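Local coordinates for insect fatty acid binding protein (Manduca sexta, PDB 1MDC) that binds fatty acids one to one inside a beta-barrel and probably serves in their transport in the cytoplasm, at residues Val7-Lys12 and Lys37-Met42; Asp112-Ile117 and Arg127-Ala132. One frame throughout, in Å; residues are numbered along the deposited sequence.

Contact 1 (Val7-Lys12 and Lys37-Met42); sequences VYSLVK and KPTQKM. With SO4 (sulfate ion), chain B.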
ATOM      1  N   VAL A   7       4.714   9.343 -10.812  1.00 11.32           N
ATOM      2  CA  VAL A   7       4.238   7.973 -10.834  1.00 11.21           C
ATOM      3  C   VAL A   7       5.407   7.095 -10.359  1.00 13.63           C
ATOM      4  O   VAL A   7       6.490   7.159 -10.925  1.00 13.70           O
ATOM      5  CB  VAL A   7       3.758   7.551 -12.269  1.00 20.68           C
ATOM      6  CG1 VAL A   7       3.482   6.032 -12.334  1.00 14.54           C
ATOM      7  CG2 VAL A   7       2.505   8.302 -12.592  1.00 12.13           C
ATOM      8  N   TYR A   8       5.202   6.293  -9.315  1.00  9.38           N
ATOM      9  CA  TYR A   8       6.238   5.412  -8.807  1.00  7.87           C
ATOM     10  C   TYR A   8       5.888   3.992  -9.243  1.00  7.33           C
ATOM     11  O   TYR A   8       4.749   3.565  -9.110  1.00 11.46           O
ATOM     12  CB  TYR A   8       6.285   5.457  -7.291  1.00  8.84           C
ATOM     13  CG  TYR A   8       6.896   6.774  -6.767  1.00 11.88           C
ATOM     14  CD1 TYR A   8       6.088   7.914  -6.606  1.00 14.08           C
ATOM     15  CD2 TYR A   8       8.238   6.851  -6.426  1.00  8.45           C
ATOM     16  CE1 TYR A   8       6.620   9.113  -6.126  1.00 12.92           C
ATOM     17  CE2 TYR A   8       8.796   8.052  -5.941  1.00 10.77           C
ATOM     18  CZ  TYR A   8       7.980   9.164  -5.792  1.00 10.44           C
ATOM     19  OH  TYR A   8       8.527  10.331  -5.323  1.00 11.32           O
ATOM     20  N   SER A   9       6.872   3.288  -9.775  1.00  8.97           N
ATOM     21  CA  SER A   9       6.704   1.924 -10.254  1.00  7.59           C
ATOM     22  C   SER A   9       7.545   0.970  -9.422  1.00 20.97           C
ATOM     23  O   SER A   9       8.689   1.259  -9.070  1.00 11.00           O
ATOM     24  CB  SER A   9       7.283   1.747 -11.667  1.00 14.21           C
ATOM     25  OG  SER A   9       6.642   2.635 -12.510  1.00 37.41           O
ATOM     26  N   LEU A  10       6.993  -0.199  -9.131  1.00 10.61           N
ATOM     27  CA  LEU A  10       7.729  -1.180  -8.351  1.00  8.82           C
ATOM     28  C   LEU A  10       8.997  -1.687  -9.021  1.00 11.51           C
ATOM     29  O   LEU A  10       8.969  -2.116 -10.179  1.00 17.79           O
ATOM     30  CB  LEU A  10       6.813  -2.406  -8.100  1.00  9.55           C
ATOM     31  CG  LEU A  10       7.507  -3.458  -7.229  1.00 20.91           C
ATOM     32  CD1 LEU A  10       7.342  -3.048  -5.730  1.00 18.17           C
ATOM     33  CD2 LEU A  10       6.737  -4.721  -7.446  1.00 13.94           C
ATOM     34  N   VAL A  11      10.104  -1.651  -8.281  1.00 11.63           N
ATOM     35  CA  VAL A  11      11.362  -2.124  -8.813  1.00 11.13           C
ATOM     36  C   VAL A  11      11.848  -3.399  -8.138  1.00 11.28           C
ATOM     37  O   VAL A  11      12.544  -4.175  -8.749  1.00 16.66           O
ATOM     38  CB  VAL A  11      12.448  -1.090  -9.005  1.00 21.26           C
ATOM     39  CG1 VAL A  11      11.877  -0.034  -9.911  1.00 30.38           C
ATOM     40  CG2 VAL A  11      12.809  -0.457  -7.729  1.00 17.43           C
ATOM     41  N   LYS A  12      11.488  -3.631  -6.887  1.00  8.86           N
ATOM     42  CA  LYS A  12      11.938  -4.835  -6.180  1.00 17.13           C
ATOM     43  C   LYS A  12      11.173  -4.976  -4.876  1.00 18.66           C
ATOM     44  O   LYS A  12      10.602  -4.003  -4.384  1.00 12.26           O
ATOM     45  CB  LYS A  12      13.416  -4.578  -5.857  1.00 20.22           C
ATOM     46  CG  LYS A  12      14.101  -5.381  -4.779  1.00 29.16           C
ATOM     47  CD  LYS A  12      15.517  -4.874  -4.517  1.00 32.41           C
ATOM     48  CE  LYS A  12      15.799  -4.827  -3.029  1.00100.00           C
ATOM     49  NZ  LYS A  12      17.206  -4.552  -2.690  1.00100.00           N
ATOM     50  N   LYS A  37       3.173  -5.764 -11.006  1.00 12.00           N
ATOM     51  CA  LYS A  37       4.176  -4.723 -11.233  1.00  9.84           C
ATOM     52  C   LYS A  37       3.350  -3.433 -11.108  1.00  8.21           C
ATOM     53  O   LYS A  37       3.109  -2.734 -12.095  1.00 11.73           O
ATOM     54  CB  LYS A  37       4.839  -4.798 -12.610  1.00 12.06           C
ATOM     55  CG  LYS A  37       5.843  -5.955 -12.753  1.00 18.84           C
ATOM     56  CD  LYS A  37       7.136  -5.767 -11.928  1.00 25.60           C
ATOM     57  CE  LYS A  37       8.202  -6.876 -12.004  1.00 47.94           C
ATOM     58  NZ  LYS A  37       9.356  -6.705 -11.072  1.00100.00           N
ATOM     59  N   PRO A  38       2.880  -3.136  -9.898  1.00 12.48           N
ATOM     60  CA  PRO A  38       2.054  -1.956  -9.673  1.00 10.80           C
ATOM     61  C   PRO A  38       2.768  -0.619  -9.739  1.00 10.75           C
ATOM     62  O   PRO A  38       3.989  -0.535  -9.618  1.00  9.63           O
ATOM     63  CB  PRO A  38       1.559  -2.072  -8.217  1.00 12.27           C
ATOM     64  CG  PRO A  38       2.632  -2.863  -7.481  1.00 10.71           C
ATOM     65  CD  PRO A  38       3.313  -3.705  -8.592  1.00  9.48           C
ATOM     66  N   THR A  39       1.969   0.430  -9.936  1.00 11.03           N
ATOM     67  CA  THR A  39       2.437   1.810  -9.991  1.00 11.16           C
ATOM     68  C   THR A  39       1.509   2.590  -9.090  1.00  8.28           C
ATOM     69  O   THR A  39       0.354   2.195  -8.881  1.00 10.29           O
ATOM     70  CB  THR A  39       2.499   2.533 -11.335  1.00 13.35           C
ATOM     71  OG1 THR A  39       1.168   2.879 -11.739  1.00 15.13           O
ATOM     72  CG2 THR A  39       3.231   1.682 -12.372  1.00  9.63           C
ATOM     73  N   GLN A  40       1.991   3.693  -8.542  1.00  8.10           N
ATOM     74  CA  GLN A  40       1.131   4.487  -7.692  1.00  4.69           C
ATOM     75  C   GLN A  40       1.478   5.981  -7.768  1.00 13.31           C
ATOM     76  O   GLN A  40       2.650   6.354  -7.841  1.00 11.08           O
ATOM     77  CB  GLN A  40       0.980   3.935  -6.299  1.00 19.60           C
ATOM     78  CG  GLN A  40       2.263   3.914  -5.567  1.00 18.32           C
ATOM     79  CD  GLN A  40       1.952   3.497  -4.179  1.00 37.71           C
ATOM     80  OE1 GLN A  40       1.566   4.305  -3.341  1.00 29.89           O
ATOM     81  NE2 GLN A  40       2.107   2.225  -3.960  1.00 35.12           N
ATOM     82  N   LYS A  41       0.456   6.837  -7.777  1.00 12.95           N
ATOM     83  CA  LYS A  41       0.629   8.282  -7.875  1.00  9.78           C
ATOM     84  C   LYS A  41      -0.282   8.931  -6.873  1.00  5.96           C
ATOM     85  O   LYS A  41      -1.448   8.576  -6.826  1.00  8.83           O
ATOM     86  CB  LYS A  41       0.086   8.677  -9.220  1.00  9.97           C
ATOM     87  CG  LYS A  41       0.234  10.179  -9.533  1.00 20.04           C
ATOM     88  CD  LYS A  41      -0.137  10.606 -10.961  1.00 20.97           C
ATOM     89  CE  LYS A  41      -1.606  10.785 -11.297  1.00 49.71           C
ATOM     90  NZ  LYS A  41      -1.823  10.830 -12.757  1.00 48.02           N
ATOM     91  N   MET A  42       0.256   9.860  -6.076  1.00  9.01           N
ATOM     92  CA  MET A  42      -0.509  10.574  -5.048  1.00  6.54           C
ATOM     93  C   MET A  42      -0.631  12.050  -5.409  1.00 14.65           C
ATOM     94  O   MET A  42       0.343  12.591  -5.913  1.00  9.13           O
ATOM     95  CB  MET A  42       0.238  10.493  -3.667  1.00 10.83           C
ATOM     96  CG  MET A  42      -0.754  10.805  -2.611  1.00 24.55           C
ATOM     97  SD  MET A  42      -0.065  10.366  -1.018  1.00 29.17           S
ATOM     98  CE  MET A  42      -0.753  11.584   0.105  1.00 32.57           C
TER
HETATM   99  S   SO4 B 200      -1.094   2.078  -0.427  1.00 76.87           S
HETATM  100  O1  SO4 B 200      -1.357   3.468  -0.039  1.00 56.01           O
HETATM  101  O2  SO4 B 200       0.035   2.028  -1.332  1.00100.00           O
HETATM  102  O3  SO4 B 200      -0.739   1.264   0.744  1.00 69.51           O
HETATM  103  O4  SO4 B 200      -2.300   1.526  -1.108  1.00 66.10           O
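In the fatty-acid-binding barrel, Tyr-8 and Gln-40 form an antiparallel hydrogen-bonded pair between the first two strands. Tyr-8 N reaches Gln-40 O at 2.9 Å in a nearly straight bond, and Gln-40 N returns to Tyr-8 O at 2.8 Å. That carbonyl oxygen also receives a CA-H...O contact from Thr-39 CA. A third bond, Leu-10 N to Pro-38 O at 3.1 Å, extends the bonding to the residue just before strand 39-45, where Leu-10 CD2 packs on Pro-38 CD at 3.8 Å. Ser-9 and Thr-39 form the non-hydrogen-bonded pair on the other face, Ser-9 OG 3.5 Å from the Thr-39 methyl CG2; Thr-39 OG1 bonds to Thr-54 on the next strand. Beside them the two methyls of Val-7 divide their contacts, CG1 meeting Thr-39 CB and CG2 meeting Lys-41 CD. The Tyr-8 and Gln-40 side chains share the face that lines the barrel interior. With CG set between its backbone N and carbonyl carbon (chi1 63°) and the chain extended beyond, Gln-40 carries its amide to the ligand: NE2 donates to palmitate O1 and weakly to sulfate O2 at 3.4 Å, while OE1 accepts from Lys-106.

Contact 2 (Asp112-Ile117 and Arg127-Ala132); sequences DLVVTI and RRYYKA. With PLM (palmitic acid), chain C.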
ATOM      1  N   ASP A 112      12.734   8.014  -5.009  1.00 13.17           N
ATOM      2  CA  ASP A 112      12.575   6.692  -4.433  1.00  9.82           C
ATOM      3  C   ASP A 112      11.451   6.659  -3.416  1.00  9.07           C
ATOM      4  O   ASP A 112      11.237   7.633  -2.682  1.00 10.40           O
ATOM      5  CB  ASP A 112      13.846   6.295  -3.628  1.00 12.25           C
ATOM      6  CG  ASP A 112      15.096   6.190  -4.450  1.00 15.61           C
ATOM      7  OD1 ASP A 112      15.096   5.256  -5.327  1.00 19.53           O
ATOM      8  OD2 ASP A 112      16.003   6.930  -4.327  1.00 28.12           O
ATOM      9  N   LEU A 113      10.734   5.527  -3.360  1.00 11.60           N
ATOM     10  CA  LEU A 113       9.639   5.335  -2.407  1.00  6.92           C
ATOM     11  C   LEU A 113       9.950   3.976  -1.743  1.00 10.38           C
ATOM     12  O   LEU A 113      10.166   3.020  -2.476  1.00 10.28           O
ATOM     13  CB  LEU A 113       8.246   5.365  -3.071  1.00  6.08           C
ATOM     14  CG  LEU A 113       7.122   4.663  -2.284  1.00  8.96           C
ATOM     15  CD1 LEU A 113       6.789   5.287  -0.902  1.00 11.06           C
ATOM     16  CD2 LEU A 113       5.848   4.657  -3.130  1.00 14.29           C
ATOM     17  N   VAL A 114      10.014   3.899  -0.408  1.00  6.33           N
ATOM     18  CA  VAL A 114      10.303   2.639   0.264  1.00  4.99           C
ATOM     19  C   VAL A 114       9.104   2.342   1.101  1.00  6.17           C
ATOM     20  O   VAL A 114       8.691   3.203   1.828  1.00  8.08           O
ATOM     21  CB  VAL A 114      11.532   2.800   1.196  1.00 16.05           C
ATOM     22  CG1 VAL A 114      11.840   1.459   1.882  1.00 13.95           C
ATOM     23  CG2 VAL A 114      12.803   3.268   0.414  1.00 10.34           C
ATOM     24  N   VAL A 115       8.529   1.157   1.003  1.00  7.97           N
ATOM     25  CA  VAL A 115       7.373   0.817   1.797  1.00  8.63           C
ATOM     26  C   VAL A 115       7.796  -0.316   2.724  1.00  9.84           C
ATOM     27  O   VAL A 115       8.303  -1.321   2.249  1.00  8.91           O
ATOM     28  CB  VAL A 115       6.210   0.290   0.911  1.00 10.79           C
ATOM     29  CG1 VAL A 115       4.999  -0.055   1.811  1.00 12.71           C
ATOM     30  CG2 VAL A 115       5.695   1.371  -0.079  1.00  8.22           C
ATOM     31  N   THR A 116       7.611  -0.132   4.019  1.00  9.08           N
ATOM     32  CA  THR A 116       7.979  -1.124   5.001  1.00  5.92           C
ATOM     33  C   THR A 116       6.655  -1.647   5.507  1.00 13.72           C
ATOM     34  O   THR A 116       5.824  -0.867   5.930  1.00  8.18           O
ATOM     35  CB  THR A 116       8.722  -0.454   6.130  1.00 11.36           C
ATOM     36  OG1 THR A 116       9.859   0.128   5.488  1.00 10.95           O
ATOM     37  CG2 THR A 116       9.224  -1.559   7.092  1.00  9.06           C
ATOM     38  N   ILE A 117       6.471  -2.959   5.466  1.00  8.88           N
ATOM     39  CA  ILE A 117       5.235  -3.547   5.906  1.00  4.10           C
ATOM     40  C   ILE A 117       5.390  -4.497   7.056  1.00 12.51           C
ATOM     41  O   ILE A 117       6.261  -5.360   7.009  1.00 10.43           O
ATOM     42  CB  ILE A 117       4.865  -4.402   4.671  1.00  5.49           C
ATOM     43  CG1 ILE A 117       4.709  -3.516   3.415  1.00 10.01           C
ATOM     44  CG2 ILE A 117       3.536  -5.030   5.010  1.00 11.83           C
ATOM     45  CD1 ILE A 117       4.420  -4.278   2.112  1.00 15.00           C
ATOM     46  N   ARG A 127       9.441  -5.480   2.426  1.00 10.16           N
ATOM     47  CA  ARG A 127       9.781  -4.206   1.835  1.00  8.73           C
ATOM     48  C   ARG A 127       9.422  -4.180   0.382  1.00 10.61           C
ATOM     49  O   ARG A 127       9.560  -5.192  -0.295  1.00  9.17           O
ATOM     50  CB  ARG A 127      11.294  -4.029   1.866  1.00  6.23           C
ATOM     51  CG  ARG A 127      11.757  -3.465   3.178  1.00 11.70           C
ATOM     52  CD  ARG A 127      11.847  -1.960   3.090  1.00  8.81           C
ATOM     53  NE  ARG A 127      12.272  -1.276   4.283  1.00 10.73           N
ATOM     54  CZ  ARG A 127      13.552  -1.077   4.571  1.00 14.32           C
ATOM     55  NH1 ARG A 127      14.487  -1.549   3.772  1.00 12.04           N
ATOM     56  NH2 ARG A 127      13.890  -0.408   5.694  1.00 14.06           N
ATOM     57  N   ARG A 128       8.959  -3.021  -0.086  1.00  6.43           N
ATOM     58  CA  ARG A 128       8.614  -2.825  -1.485  1.00  4.50           C
ATOM     59  C   ARG A 128       9.331  -1.536  -1.860  1.00  8.75           C
ATOM     60  O   ARG A 128       9.173  -0.535  -1.185  1.00 10.32           O
ATOM     61  CB  ARG A 128       7.148  -2.801  -1.873  1.00  9.06           C
ATOM     62  CG  ARG A 128       6.402  -4.053  -1.320  1.00 13.58           C
ATOM     63  CD  ARG A 128       4.970  -4.020  -1.824  1.00 15.01           C
ATOM     64  NE  ARG A 128       4.773  -4.778  -3.067  1.00 13.49           N
ATOM     65  CZ  ARG A 128       3.595  -4.738  -3.689  1.00 17.24           C
ATOM     66  NH1 ARG A 128       2.580  -4.000  -3.218  1.00 13.91           N
ATOM     67  NH2 ARG A 128       3.441  -5.431  -4.765  1.00 13.07           N
ATOM     68  N   TYR A 129      10.145  -1.599  -2.897  1.00  8.96           N
ATOM     69  CA  TYR A 129      10.938  -0.488  -3.397  1.00 12.16           C
ATOM     70  C   TYR A 129      10.376  -0.029  -4.754  1.00 18.15           C
ATOM     71  O   TYR A 129      10.230  -0.812  -5.708  1.00 10.69           O
ATOM     72  CB  TYR A 129      12.424  -0.913  -3.568  1.00  5.98           C
ATOM     73  CG  TYR A 129      13.004  -1.464  -2.297  1.00 10.40           C
ATOM     74  CD1 TYR A 129      13.615  -0.640  -1.346  1.00  8.93           C
ATOM     75  CD2 TYR A 129      12.945  -2.835  -2.049  1.00 12.11           C
ATOM     76  CE1 TYR A 129      14.143  -1.146  -0.178  1.00 13.92           C
ATOM     77  CE2 TYR A 129      13.480  -3.366  -0.872  1.00  9.44           C
ATOM     78  CZ  TYR A 129      14.079  -2.547   0.050  1.00 11.09           C
ATOM     79  OH  TYR A 129      14.595  -3.074   1.198  1.00 12.72           O
ATOM     80  N   TYR A 130      10.059   1.266  -4.834  1.00  6.70           N
ATOM     81  CA  TYR A 130       9.518   1.819  -6.060  1.00  5.57           C
ATOM     82  C   TYR A 130      10.384   2.990  -6.504  1.00  8.31           C
ATOM     83  O   TYR A 130      11.062   3.609  -5.697  1.00 12.13           O
ATOM     84  CB  TYR A 130       8.125   2.370  -5.695  1.00 11.16           C
ATOM     85  CG  TYR A 130       6.959   1.447  -5.330  1.00  9.28           C
ATOM     86  CD1 TYR A 130       6.911   0.819  -4.098  1.00 11.01           C
ATOM     87  CD2 TYR A 130       5.908   1.281  -6.239  1.00  9.78           C
ATOM     88  CE1 TYR A 130       5.815  -0.012  -3.784  1.00 10.43           C
ATOM     89  CE2 TYR A 130       4.812   0.476  -5.935  1.00 10.70           C
ATOM     90  CZ  TYR A 130       4.792  -0.167  -4.695  1.00 14.39           C
ATOM     91  OH  TYR A 130       3.721  -0.929  -4.376  1.00 13.65           O
ATOM     92  N   LYS A 131      10.347   3.269  -7.785  1.00  8.98           N
ATOM     93  CA  LYS A 131      11.114   4.337  -8.355  1.00 15.60           C
ATOM     94  C   LYS A 131      10.275   5.153  -9.363  1.00 13.64           C
ATOM     95  O   LYS A 131       9.499   4.614 -10.143  1.00 10.63           O
ATOM     96  CB  LYS A 131      12.247   3.556  -9.020  1.00 15.68           C
ATOM     97  CG  LYS A 131      13.433   4.351  -9.430  1.00 37.45           C
ATOM     98  CD  LYS A 131      14.521   4.328  -8.401  1.00 47.33           C
ATOM     99  CE  LYS A 131      15.666   3.415  -8.761  1.00 47.97           C
ATOM    100  NZ  LYS A 131      16.516   3.100  -7.602  1.00 76.11           N
ATOM    101  N   ALA A 132      10.442   6.478  -9.343  1.00 15.77           N
ATOM    102  CA  ALA A 132       9.758   7.394 -10.240  1.00 13.25           C
ATOM    103  C   ALA A 132      10.817   7.730 -11.270  1.00 20.89           C
ATOM    104  O   ALA A 132      11.989   7.429 -11.095  1.00 22.77           O
ATOM    105  CB  ALA A 132       9.279   8.636  -9.516  1.00  8.26           C
ATOM    106  OXT ALA A 132      10.541   8.274 -12.312  1.00 25.53           O
TER
HETATM  107  C1  PLM C 133       2.206  -0.695  -1.262  1.00 20.24           C
HETATM  108  O1  PLM C 133       2.334   0.541  -1.308  1.00 29.75           O
HETATM  109  O2  PLM C 133       2.921  -1.473  -1.913  1.00 19.87           O
HETATM  110  C2  PLM C 133       1.075  -1.343  -0.432  1.00 54.71           C
HETATM  111  C3  PLM C 133       1.042  -2.888  -0.399  1.00 36.62           C
HETATM  112  C4  PLM C 133      -0.005  -3.456  -1.400  1.00 34.50           C
HETATM  113  C5  PLM C 133      -1.306  -3.914  -0.710  1.00 31.60           C
HETATM  114  C6  PLM C 133      -1.439  -5.446  -0.692  1.00 30.18           C
HETATM  115  C7  PLM C 133      -2.449  -5.818   0.387  1.00 28.67           C
HETATM  116  C8  PLM C 133      -2.964  -7.248   0.343  1.00 21.37           C
HETATM  117  C9  PLM C 133      -2.853  -7.741   1.787  1.00 36.65           C
HETATM  118  CA  PLM C 133      -4.190  -7.996   2.498  1.00 29.79           C
HETATM  119  CB  PLM C 133      -4.250  -7.185   3.802  1.00 43.59           C
HETATM  120  CC  PLM C 133      -5.270  -7.748   4.826  1.00 25.74           C
HETATM  121  CD  PLM C 133      -5.365  -6.855   6.105  1.00 22.53           C
HETATM  122  CE  PLM C 133      -4.932  -7.583   7.374  1.00 32.01           C
HETATM  123  CF  PLM C 133      -3.462  -7.978   7.232  1.00 29.45           C
HETATM  124  CG  PLM C 133      -2.876  -8.702   8.472  1.00 25.04           C
HETATM  125  O   HOH W   1      13.665   2.839  -4.805  1.00 17.64           O
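Tyr-130 and Leu-113 run alongside each other from neighbouring strands of the last beta hairpin of the barrel. Leu-113 CB lies 4.0 Å from Tyr-130 CB. Leu-113 CD2 meets the ring obliquely near CG, and Val-115 CG2 reaches Tyr-130 CE1, also obliquely, so two aliphatic groups meet the phenol from the same side of its ring, Leu-113 nearer CG and Val-115 nearer the hydroxyl end. Palmitate O2 takes two bonds, from Tyr-130 OH at 2.6 Å and from Arg-128 NH1 at 2.9 Å, approaching both the ring and the guanidinium at the edge. Arg-128 turns at chi3 (94°) to present NH1, while its NE donates to Gln-13 and Ile-117 CD1 crosses its CG and CD. Two donors on one oxygen, one of them probably charged, would favour an ionised carboxylate.

Beneath these side chains, paired backbone bonds join Leu-113 with Tyr-130 and Val-115 with Arg-128. On the opposite face of the sheet, Arg-127 lies alongside Thr-116. A bend at chi2 (-93°) folds the arginine across the sheet, where its NE donates to Thr-116 OG1 at 3.0 Å and its NH1 to Tyr-129 OH at 3.0 Å. Both oxygens sit in the guanidinium plane and so fix its rotation, while Val-114 CG1 lies over one face; Tyr-129 OH also bonds to Glu-14. At the chain's end, Lys-131 NZ forms a salt bridge with Asp-112 OD1 at 3.4 Å, its hydrogen bond weak, and a water donates to both Asp-112 OD1 and Tyr-130 O.

Overall arrangement
From the N terminus, strand 8-14 leads into helices 16-21 and 27-35, and contact 1 closes this excursion by bringing strand 39-45 back beside it. The chain then runs through the remaining barrel strands before contact 2 closes the hairpin of strands 112-119 and 122-131. The contacts follow in series, neither nested nor crossed, yet their centres lie 8 Å apart because the last strand returns beside the first. Val-11 N meets Tyr-129 O, and Tyr-129 N meets Lys-12 O, at a classic beta bulge. Thus 112-119, 122-131, 8-14 and 39-45 are consecutive in the sheet, so residues of both contacts meet at one palmitate carboxylate.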